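Local coordinates for cellulose-binding protein (PDB 2X32), which binds a long polyisoprenoid diphosphate through its YceI-like domain and is probably involved in isoprenoid transport or redox chemistry linked to plant cell wall breakdown, at residues L121-L126 and I131-Q136; A47-D52 and F172-E177; V56-D61 and G65-Y70. All blocks are in the same frame, centred on the assembly; numbering follows the deposited sequence. Where two conformers were deposited one is given.

Contact 1 (L121-L126 and I131-Q136). With IMD (imidazole), chain D.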
# COMPACT_ATOMS: atom_id res chain seq x y z
N LEU A 121 -2.91 11.79 4.68
CA LEU A 121 -1.49 11.56 4.42
C LEU A 121 -0.67 12.68 5.00
O LEU A 121 -1.12 13.83 5.09
CB LEU A 121 -1.18 11.44 2.94
CG LEU A 121 -2.01 10.37 2.21
CD1 LEU A 121 -1.62 10.34 0.69
CD2 LEU A 121 -1.88 8.96 2.82
N ASN A 122 0.53 12.31 5.46
CA ASN A 122 1.54 13.24 5.87
C ASN A 122 2.53 13.38 4.73
O ASN A 122 3.04 12.38 4.22
CB ASN A 122 2.26 12.77 7.14
CG ASN A 122 3.17 13.81 7.68
OD1 ASN A 122 4.31 14.01 7.17
ND2 ASN A 122 2.70 14.56 8.72
N VAL A 123 2.72 14.62 4.27
CA VAL A 123 3.67 14.92 3.23
C VAL A 123 4.72 15.86 3.80
O VAL A 123 4.38 16.94 4.29
CB VAL A 123 3.00 15.58 2.03
CG1 VAL A 123 4.07 15.93 0.90
CG2 VAL A 123 1.84 14.70 1.49
N GLN A 124 5.97 15.46 3.73
CA GLN A 124 7.06 16.29 4.25
C GLN A 124 8.11 16.48 3.18
O GLN A 124 8.52 15.50 2.51
CB GLN A 124 7.68 15.66 5.49
CG GLN A 124 8.72 16.58 6.14
CD GLN A 124 9.39 15.97 7.39
OE1 GLN A 124 9.55 14.75 7.52
NE2 GLN A 124 9.83 16.85 8.25
N ARG A 125 8.56 17.73 3.01
CA ARG A 125 9.65 18.00 2.08
C ARG A 125 10.99 17.72 2.75
O ARG A 125 11.28 18.21 3.85
CB ARG A 125 9.64 19.45 1.57
CG ARG A 125 10.79 19.70 0.63
CD ARG A 125 10.80 21.07 0.01
NE ARG A 125 9.71 21.21 -0.96
CZ ARG A 125 9.71 20.67 -2.17
NH1 ARG A 125 10.74 19.96 -2.64
NH2 ARG A 125 8.63 20.80 -2.94
N LEU A 126 11.82 16.92 2.10
CA LEU A 126 13.13 16.62 2.60
C LEU A 126 14.26 17.39 1.99
O LEU A 126 15.31 17.59 2.62
CB LEU A 126 13.39 15.12 2.45
CG LEU A 126 12.42 14.16 3.10
CD1 LEU A 126 12.90 12.73 2.89
CD2 LEU A 126 12.26 14.42 4.57
N ILE A 131 10.46 14.33 -1.51
CA ILE A 131 9.41 14.38 -0.54
C ILE A 131 9.15 12.99 0.02
O ILE A 131 9.46 11.97 -0.61
CB ILE A 131 8.11 15.01 -1.13
CG1 ILE A 131 7.52 14.06 -2.16
CG2 ILE A 131 8.34 16.45 -1.66
CD1 ILE A 131 6.19 14.54 -2.75
N MET A 132 8.62 12.95 1.24
CA MET A 132 8.26 11.74 1.96
C MET A 132 6.76 11.76 2.25
O MET A 132 6.24 12.75 2.83
CB MET A 132 9.08 11.62 3.25
CG MET A 132 8.77 10.36 4.04
SD MET A 132 9.72 10.26 5.59
CE MET A 132 9.33 11.79 6.40
N VAL A 133 6.08 10.68 1.88
CA VAL A 133 4.64 10.55 2.04
C VAL A 133 4.32 9.31 2.84
O VAL A 133 4.77 8.22 2.53
CB VAL A 133 3.90 10.48 0.68
CG1 VAL A 133 2.38 10.51 0.86
CG2 VAL A 133 4.34 11.66 -0.22
N GLN A 134 3.53 9.50 3.88
CA GLN A 134 3.18 8.35 4.70
C GLN A 134 1.76 8.48 5.25
O GLN A 134 1.18 9.56 5.29
CB GLN A 134 4.26 8.18 5.78
CG GLN A 134 4.33 9.36 6.79
CD GLN A 134 5.49 9.25 7.70
OE1 GLN A 134 5.71 8.20 8.33
NE2 GLN A 134 6.28 10.32 7.77
N ASN A 135 1.19 7.36 5.64
CA ASN A 135 -0.13 7.42 6.28
C ASN A 135 -0.00 8.12 7.62
O ASN A 135 0.85 7.77 8.48
CB ASN A 135 -0.77 6.03 6.45
CG ASN A 135 0.14 5.03 7.18
OD1 ASN A 135 1.25 4.73 6.70
ND2 ASN A 135 -0.36 4.46 8.28
N GLN A 136 -0.85 9.13 7.83
CA GLN A 136 -0.77 9.91 9.05
C GLN A 136 -1.25 9.14 10.21
O GLN A 136 -0.79 9.36 11.33
CB GLN A 136 -1.58 11.19 8.89
CG GLN A 136 -1.69 12.01 10.21
CD GLN A 136 -0.39 12.55 10.75
OE1 GLN A 136 0.61 12.64 10.04
NE2 GLN A 136 -0.37 12.91 12.04
N1 IMD D . 4.67 3.91 9.39
C2 IMD D . 5.40 5.06 9.27
N3 IMD D . 4.53 6.07 8.97
C4 IMD D . 3.26 5.60 8.89
C5 IMD D . 3.36 4.23 9.15
O HOH W 1 5.88 12.31 5.65
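Asn122 with Gln134 and Gln124 with Met132 are the hydrogen-bonded pairs of an antiparallel ladder whose strand axes approach to 4.6 Å at 163°, each pair closed by two N-H...O=C bonds, as from Asn122 N to Gln134 O (2.8 Å). On the face bearing these four residues, Gln136 bends at chi2 (65°) and brings OE1 to 3.1 Å from Asn122 ND2; the bond is far from straight, with the two amide planes 28° apart, and ND2 also donates to Asp99. A water lies 2.8 Å from Asn122 OD1 and 2.9 Å from Met132 O, and accepts from Gln134 NE2 in the conformer described. Met132 and Gln124 run side by side, which carries the methyl CE to 3.2 Å from Gln124 OE1, while Gln124 NE2 donates to Gly97 O; Leu126 CD1 rests on Met132 CB. The other face is mostly apolar: Val133 CG1 meets Leu121 CD1 (4.0 Å) and Val123 CG2, beta-branched valines suiting the extended backbone. Ile131 CG2 lies over one face of the Arg125 guanidinium, toward its rim, while NE and NH2 donate to the carbonyls of Leu94 and Val91. The hairpin is thus two-sided: amides and water suit the partly exposed face, whereas Leu121, Val123 and Val133 offer hydrocarbon to the isoprenoid chain.

Contact 2 (A47-D52 and F172-E177). With OTP ((2E,6E,10E,14E,18E,22E,26E)-3,7,11,15,19,23,27,31-octamethyldotriaconta-2,6,10,14,18,22,26,30-octaenyl trihydrogen diphosphate), chain C.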
# COMPACT_ATOMS: atom_id res chain seq x y z
N ALA A 47 -0.98 11.13 -8.62
CA ALA A 47 -0.01 10.27 -7.97
C ALA A 47 -0.43 8.83 -8.09
O ALA A 47 -1.61 8.50 -7.96
CB ALA A 47 0.11 10.63 -6.48
N GLN A 48 0.54 7.95 -8.32
CA GLN A 48 0.26 6.55 -8.35
C GLN A 48 1.27 5.78 -7.51
O GLN A 48 2.44 6.15 -7.41
CB GLN A 48 0.19 6.07 -9.81
CG GLN A 48 -0.33 4.70 -10.03
CD GLN A 48 -0.74 4.49 -11.47
OE1 GLN A 48 -1.87 4.82 -11.88
NE2 GLN A 48 0.17 3.94 -12.26
N LEU A 49 0.79 4.71 -6.90
CA LEU A 49 1.63 3.75 -6.22
C LEU A 49 1.17 2.40 -6.83
O LEU A 49 -0.00 2.04 -6.75
CB LEU A 49 1.42 3.71 -4.71
CG LEU A 49 2.16 2.58 -4.00
CD1 LEU A 49 3.70 2.83 -4.07
CD2 LEU A 49 1.73 2.50 -2.54
N VAL A 50 2.09 1.63 -7.41
CA VAL A 50 1.79 0.32 -7.93
C VAL A 50 2.53 -0.69 -7.01
O VAL A 50 3.76 -0.65 -6.82
CB VAL A 50 2.27 0.16 -9.36
CG1 VAL A 50 1.97 -1.28 -9.90
CG2 VAL A 50 1.69 1.25 -10.27
N ILE A 51 1.74 -1.61 -6.46
CA ILE A 51 2.22 -2.58 -5.52
C ILE A 51 2.30 -3.94 -6.25
O ILE A 51 1.30 -4.46 -6.71
CB ILE A 51 1.25 -2.72 -4.32
CG1 ILE A 51 1.14 -1.38 -3.60
CG2 ILE A 51 1.78 -3.80 -3.34
CD1 ILE A 51 -0.18 -1.13 -3.03
N ASP A 52 3.51 -4.50 -6.35
CA ASP A 52 3.70 -5.78 -7.01
C ASP A 52 3.30 -6.92 -6.08
O ASP A 52 3.99 -7.24 -5.12
CB ASP A 52 5.15 -5.89 -7.43
CG ASP A 52 5.53 -7.25 -8.00
OD1 ASP A 52 4.64 -8.11 -8.18
OD2 ASP A 52 6.77 -7.44 -8.23
N PHE A 172 2.89 2.68 5.32
CA PHE A 172 3.83 2.91 4.22
C PHE A 172 4.62 4.16 4.45
O PHE A 172 4.15 5.11 5.08
CB PHE A 172 3.14 2.93 2.85
CG PHE A 172 1.95 3.87 2.74
CD1 PHE A 172 2.12 5.25 2.48
CD2 PHE A 172 0.66 3.41 2.92
CE1 PHE A 172 1.04 6.09 2.42
CE2 PHE A 172 -0.40 4.29 2.86
CZ PHE A 172 -0.19 5.60 2.58
N VAL A 173 5.83 4.17 3.94
CA VAL A 173 6.67 5.39 3.82
C VAL A 173 7.16 5.39 2.38
O VAL A 173 7.90 4.49 1.95
CB VAL A 173 7.82 5.40 4.80
CG1 VAL A 173 8.67 6.69 4.59
CG2 VAL A 173 7.29 5.29 6.27
N LEU A 174 6.75 6.40 1.62
CA LEU A 174 7.04 6.52 0.20
C LEU A 174 7.94 7.73 -0.02
O LEU A 174 7.66 8.80 0.55
CB LEU A 174 5.77 6.69 -0.59
CG LEU A 174 4.73 5.61 -0.36
CD1 LEU A 174 3.46 5.95 -1.10
CD2 LEU A 174 5.16 4.17 -0.69
N PHE A 175 8.98 7.57 -0.82
CA PHE A 175 9.84 8.70 -1.15
C PHE A 175 9.70 8.98 -2.61
O PHE A 175 9.81 8.06 -3.44
CB PHE A 175 11.28 8.32 -0.82
CG PHE A 175 11.52 8.14 0.65
CD1 PHE A 175 11.88 9.22 1.47
CD2 PHE A 175 11.39 6.90 1.25
CE1 PHE A 175 12.06 9.06 2.84
CE2 PHE A 175 11.58 6.75 2.62
CZ PHE A 175 11.90 7.80 3.40
N TYR A 176 9.36 10.23 -2.94
CA TYR A 176 9.20 10.65 -4.32
C TYR A 176 10.24 11.73 -4.62
O TYR A 176 10.51 12.61 -3.79
CB TYR A 176 7.76 11.18 -4.59
CG TYR A 176 6.69 10.15 -4.67
CD1 TYR A 176 6.38 9.51 -5.84
CD2 TYR A 176 5.95 9.79 -3.55
CE1 TYR A 176 5.35 8.58 -5.93
CE2 TYR A 176 4.96 8.85 -3.62
CZ TYR A 176 4.67 8.22 -4.82
OH TYR A 176 3.67 7.28 -4.93
N GLU A 177 10.81 11.70 -5.82
CA GLU A 177 11.90 12.56 -6.21
C GLU A 177 11.64 13.17 -7.56
O GLU A 177 11.30 12.45 -8.47
CB GLU A 177 13.12 11.67 -6.39
CG GLU A 177 13.75 11.37 -5.18
CD GLU A 177 14.94 12.29 -4.86
OE1 GLU A 177 15.12 13.37 -5.47
OE2 GLU A 177 15.63 11.94 -3.95
O7 OTP C . -0.17 -20.73 12.09
P2 OTP C . 0.47 -21.43 10.92
O5 OTP C . 0.02 -22.88 10.78
O6 OTP C . 1.95 -21.23 10.80
O4 OTP C . -0.23 -20.70 9.62
P1 OTP C . 0.49 -19.73 8.55
O2 OTP C . 0.58 -18.38 9.24
O3 OTP C . 1.65 -20.35 7.80
O1 OTP C . -0.60 -19.39 7.40
C40 OTP C . -1.71 -18.55 7.77
C39 OTP C . -1.72 -17.27 6.94
C37 OTP C . -1.89 -16.07 7.46
C38 OTP C . -2.06 -15.72 8.94
C36 OTP C . -1.94 -14.85 6.53
C35 OTP C . -3.31 -14.25 6.37
C34 OTP C . -3.24 -12.97 5.50
C32 OTP C . -4.01 -11.88 5.66
C33 OTP C . -4.97 -11.74 6.78
C31 OTP C . -3.73 -10.69 4.73
C30 OTP C . -4.87 -10.15 3.91
C29 OTP C . -4.47 -8.91 3.12
C27 OTP C . -5.28 -7.87 2.90
C28 OTP C . -6.75 -7.81 3.28
C26 OTP C . -4.76 -6.61 2.25
C25 OTP C . -3.28 -6.55 1.95
C24 OTP C . -2.73 -5.13 1.70
C22 OTP C . -2.47 -4.59 0.52
C23 OTP C . -2.52 -5.30 -0.81
C21 OTP C . -2.01 -3.16 0.49
C20 OTP C . -3.06 -2.19 -0.11
C19 OTP C . -2.58 -0.74 -0.19
C17 OTP C . -2.95 0.26 0.61
C18 OTP C . -4.03 0.22 1.64
C16 OTP C . -2.22 1.59 0.49
C15 OTP C . -3.14 2.73 0.13
C14 OTP C . -2.36 3.94 -0.33
C12 OTP C . -2.72 5.22 -0.09
C13 OTP C . -3.94 5.58 0.75
C11 OTP C . -1.94 6.38 -0.62
C10 OTP C . -0.64 6.10 -1.26
C9 OTP C . 0.25 7.32 -1.55
C7 OTP C . 0.46 7.89 -2.74
C8 OTP C . -0.03 7.38 -4.08
C6 OTP C . 1.31 9.14 -2.78
C5 OTP C . 0.52 10.43 -2.81
C4 OTP C . 1.39 11.65 -2.95
C2 OTP C . 1.13 12.81 -2.34
C3 OTP C . -0.02 13.15 -1.46
C1 OTP C . 2.07 13.95 -2.59
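Tyr176 reaches across from its strand to Gln48, its hydroxyl donating a hydrogen bond to the backbone carbonyl, OH to O 3.0 Å. The acceptor lies at the ring edge, in the plane of the tyrosine, yet OH itself stands 50° out of the carbonyl plane, so the bond does not follow a lone pair. Tyrosine suits this place because it is long enough to bridge two strands whose axes stay 10.4 Å apart, and its ring can also meet lipid: CE2 is 3.8 Å from C6 of the bound octaprenyl diphosphate. A phenylalanine here would probably leave the Gln48 carbonyl without this donor and the two strands without the hydroxyl bond that joins them. Beside it Leu49 and Leu174 approach at a slant through their branched ends, Leu49 CD1 lying 3.9 Å from Leu174 CD2. Leu49 holds CG opposite its own amide nitrogen (chi1 172°), which carries its methyls toward that meeting, while the other methyl of Leu174, CD1, turns to the ligand and comes within 3.5 Å of C9. Ala47 CB, small enough for the chain to pass close, touches C5 at 3.7 Å; Phe172 CZ approaches C12, and Ile51 CD1 approaches C19 further along the prenyl chain. All these groups line the apolar pocket. Strand 46-52 pairs with strands 28-42 and 79-85, and strand 167-177 with strands 7-24 and 130-142; Leu18 of strand 7-24 packs on Leu49, and Ile131 of strand 130-142 touches Tyr176.

Contact 3 (V56-D61 and G65-Y70)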
# COMPACT_ATOMS: atom_id res chain seq x y z
N VAL A 56 5.13 -10.11 -2.39
CA VAL A 56 4.73 -10.36 -0.99
C VAL A 56 5.82 -11.18 -0.33
O VAL A 56 6.37 -12.14 -0.84
CB VAL A 56 3.33 -11.03 -0.88
CG1 VAL A 56 3.34 -12.46 -1.46
CG2 VAL A 56 2.72 -10.92 0.57
N ASN A 57 6.12 -10.75 0.88
CA ASN A 57 7.20 -11.35 1.67
C ASN A 57 6.71 -11.48 3.10
O ASN A 57 6.64 -10.50 3.83
CB ASN A 57 8.46 -10.48 1.55
CG ASN A 57 9.65 -11.11 2.19
OD1 ASN A 57 9.48 -11.96 3.10
ND2 ASN A 57 10.84 -10.72 1.79
N THR A 58 6.37 -12.71 3.49
CA THR A 58 5.91 -13.04 4.80
C THR A 58 6.99 -13.76 5.61
O THR A 58 6.73 -14.18 6.75
CB THR A 58 4.65 -13.95 4.75
OG1 THR A 58 5.02 -15.30 4.42
CG2 THR A 58 3.58 -13.36 3.78
N GLY A 59 8.18 -13.90 5.04
CA GLY A 59 9.29 -14.61 5.66
C GLY A 59 9.25 -16.12 5.56
O GLY A 59 10.20 -16.79 6.01
N ILE A 60 8.20 -16.69 4.96
CA ILE A 60 8.01 -18.16 4.83
C ILE A 60 7.60 -18.41 3.37
O ILE A 60 6.57 -17.94 2.90
CB ILE A 60 6.90 -18.69 5.76
CG1 ILE A 60 7.21 -18.28 7.21
CG2 ILE A 60 6.68 -20.22 5.58
CD1 ILE A 60 6.16 -18.70 8.27
N ASP A 61 8.44 -19.15 2.64
CA ASP A 61 8.23 -19.29 1.20
C ASP A 61 6.91 -19.98 0.86
O ASP A 61 6.19 -19.54 -0.05
CB ASP A 61 9.42 -20.04 0.57
CG ASP A 61 10.69 -19.28 0.69
OD1 ASP A 61 10.79 -18.20 0.09
OD2 ASP A 61 11.59 -19.74 1.42
N GLY A 65 3.69 -18.30 -1.29
CA GLY A 65 3.07 -18.90 -2.44
C GLY A 65 1.56 -19.00 -2.28
O GLY A 65 0.81 -18.73 -3.22
N ARG A 66 1.13 -19.38 -1.08
CA ARG A 66 -0.30 -19.48 -0.79
C ARG A 66 -0.92 -18.08 -0.90
O ARG A 66 -2.03 -17.93 -1.41
CB ARG A 66 -0.55 -20.09 0.58
CG ARG A 66 -0.19 -21.57 0.65
CD ARG A 66 -0.17 -22.02 2.07
NE ARG A 66 0.02 -23.48 2.15
CZ ARG A 66 -0.09 -24.19 3.28
NH1 ARG A 66 -0.40 -23.59 4.44
NH2 ARG A 66 0.09 -25.51 3.25
N MET A 67 -0.22 -17.04 -0.42
CA MET A 67 -0.78 -15.71 -0.56
C MET A 67 -0.86 -15.29 -2.03
O MET A 67 -1.87 -14.73 -2.46
CB MET A 67 -0.01 -14.70 0.28
CG MET A 67 -0.22 -14.83 1.78
SD MET A 67 0.48 -13.35 2.49
CE MET A 67 -0.78 -12.17 2.04
N ARG A 68 0.14 -15.57 -2.84
CA ARG A 68 0.05 -15.24 -4.25
C ARG A 68 -1.04 -15.99 -4.97
O ARG A 68 -1.80 -15.43 -5.75
CB ARG A 68 1.39 -15.47 -4.95
CG ARG A 68 2.57 -14.64 -4.48
CD ARG A 68 3.86 -14.94 -5.25
NE ARG A 68 4.13 -16.42 -5.30
CZ ARG A 68 5.00 -17.08 -4.54
NH1 ARG A 68 5.75 -16.47 -3.65
NH2 ARG A 68 5.14 -18.42 -4.67
N ASP A 69 -1.12 -17.30 -4.74
CA ASP A 69 -2.00 -18.18 -5.48
C ASP A 69 -3.45 -18.10 -5.06
O ASP A 69 -4.34 -18.10 -5.93
CB ASP A 69 -1.49 -19.61 -5.36
CG ASP A 69 -0.12 -19.82 -6.03
OD1 ASP A 69 0.32 -18.96 -6.83
OD2 ASP A 69 0.51 -20.84 -5.69
N TYR A 70 -3.69 -18.02 -3.77
CA TYR A 70 -5.04 -18.19 -3.26
C TYR A 70 -5.62 -16.97 -2.62
O TYR A 70 -6.85 -16.89 -2.50
CB TYR A 70 -5.10 -19.33 -2.26
CG TYR A 70 -4.54 -20.59 -2.83
CD1 TYR A 70 -5.02 -21.14 -4.02
CD2 TYR A 70 -3.51 -21.20 -2.19
CE1 TYR A 70 -4.46 -22.32 -4.54
CE2 TYR A 70 -2.95 -22.33 -2.69
CZ TYR A 70 -3.40 -22.88 -3.85
OH TYR A 70 -2.78 -24.08 -4.23
O HOH W 2 6.58 -13.70 -3.08
O HOH W 3 6.92 -19.36 -2.64
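Met67 carries the contact from the helix: in one of its two modelled conformers its sulfur SD lies 3.4 Å from Thr58 CG2 and 3.8 Å from Val56 CG2. In that conformer a bend at chi3 (74°) turns CE back so that this methyl also lies near Val56 CG2, and the two side chains cross at about a right angle. The flexible thioether suits a place between two branched residues, and its unbranched chain lets it reach them from the helix. The second branch of Val56, CG1, packs instead on the aliphatic part of Arg68, 3.8 Å from CG. Beyond CG the arginine bends at chi3, and its guanidinium edge meets two waters in its plane. One accepts from NH1 and donates to Val56 O at 2.7 Å; the other accepts from NH2 and donates to Asp61 O. Arg68 thereby links both ends of segment 56-61 through water, with CA of Gly65 over one guanidinium face, toward its rim; the lack of a side chain suits this close approach. Asp61 O has a second donor in Gly65 N (3.1 Å), a bond of the first helical turn. Farther out, Asn57 OD1 accepts from Gly59 N (3.0 Å), forming an Asx turn, while Asn57 ND2 binds Asp35. Gly59 has a positive phi (80°), readily adopted by glycine, and Thr58 N is held by Asn64 of the helix. Val56 and Met67 also pack on Phe72. The whole is a tight strand-to-helix connection with Ile60 at the N-cap position of helix 61-72, and Met67 probably extends to the neighbourhood of the bound isoprenoid.

Overall arrangement
All three contacts belong to one YceI-like domain and reach the same curled antiparallel sheet that encloses the isoprenoid chain. Contacts 1 and 2 have centres 11 Å apart and touch directly, since strands 130-142 and 167-177 are neighbours: Val133 N lies 2.8 Å from Leu174 O, a probable hydrogen bond. Contact 3 stands about 21 Å from contact 2 and 29 Å from contact 1, centre to centre, on the far side of the chain's centre from contact 1. In sequence, segment 47-52 comes first, then contact 3, then contact 1, and finally segment 172-177, which completes contact 2. Residues near the ligand occur in all three contacts, spread along its length.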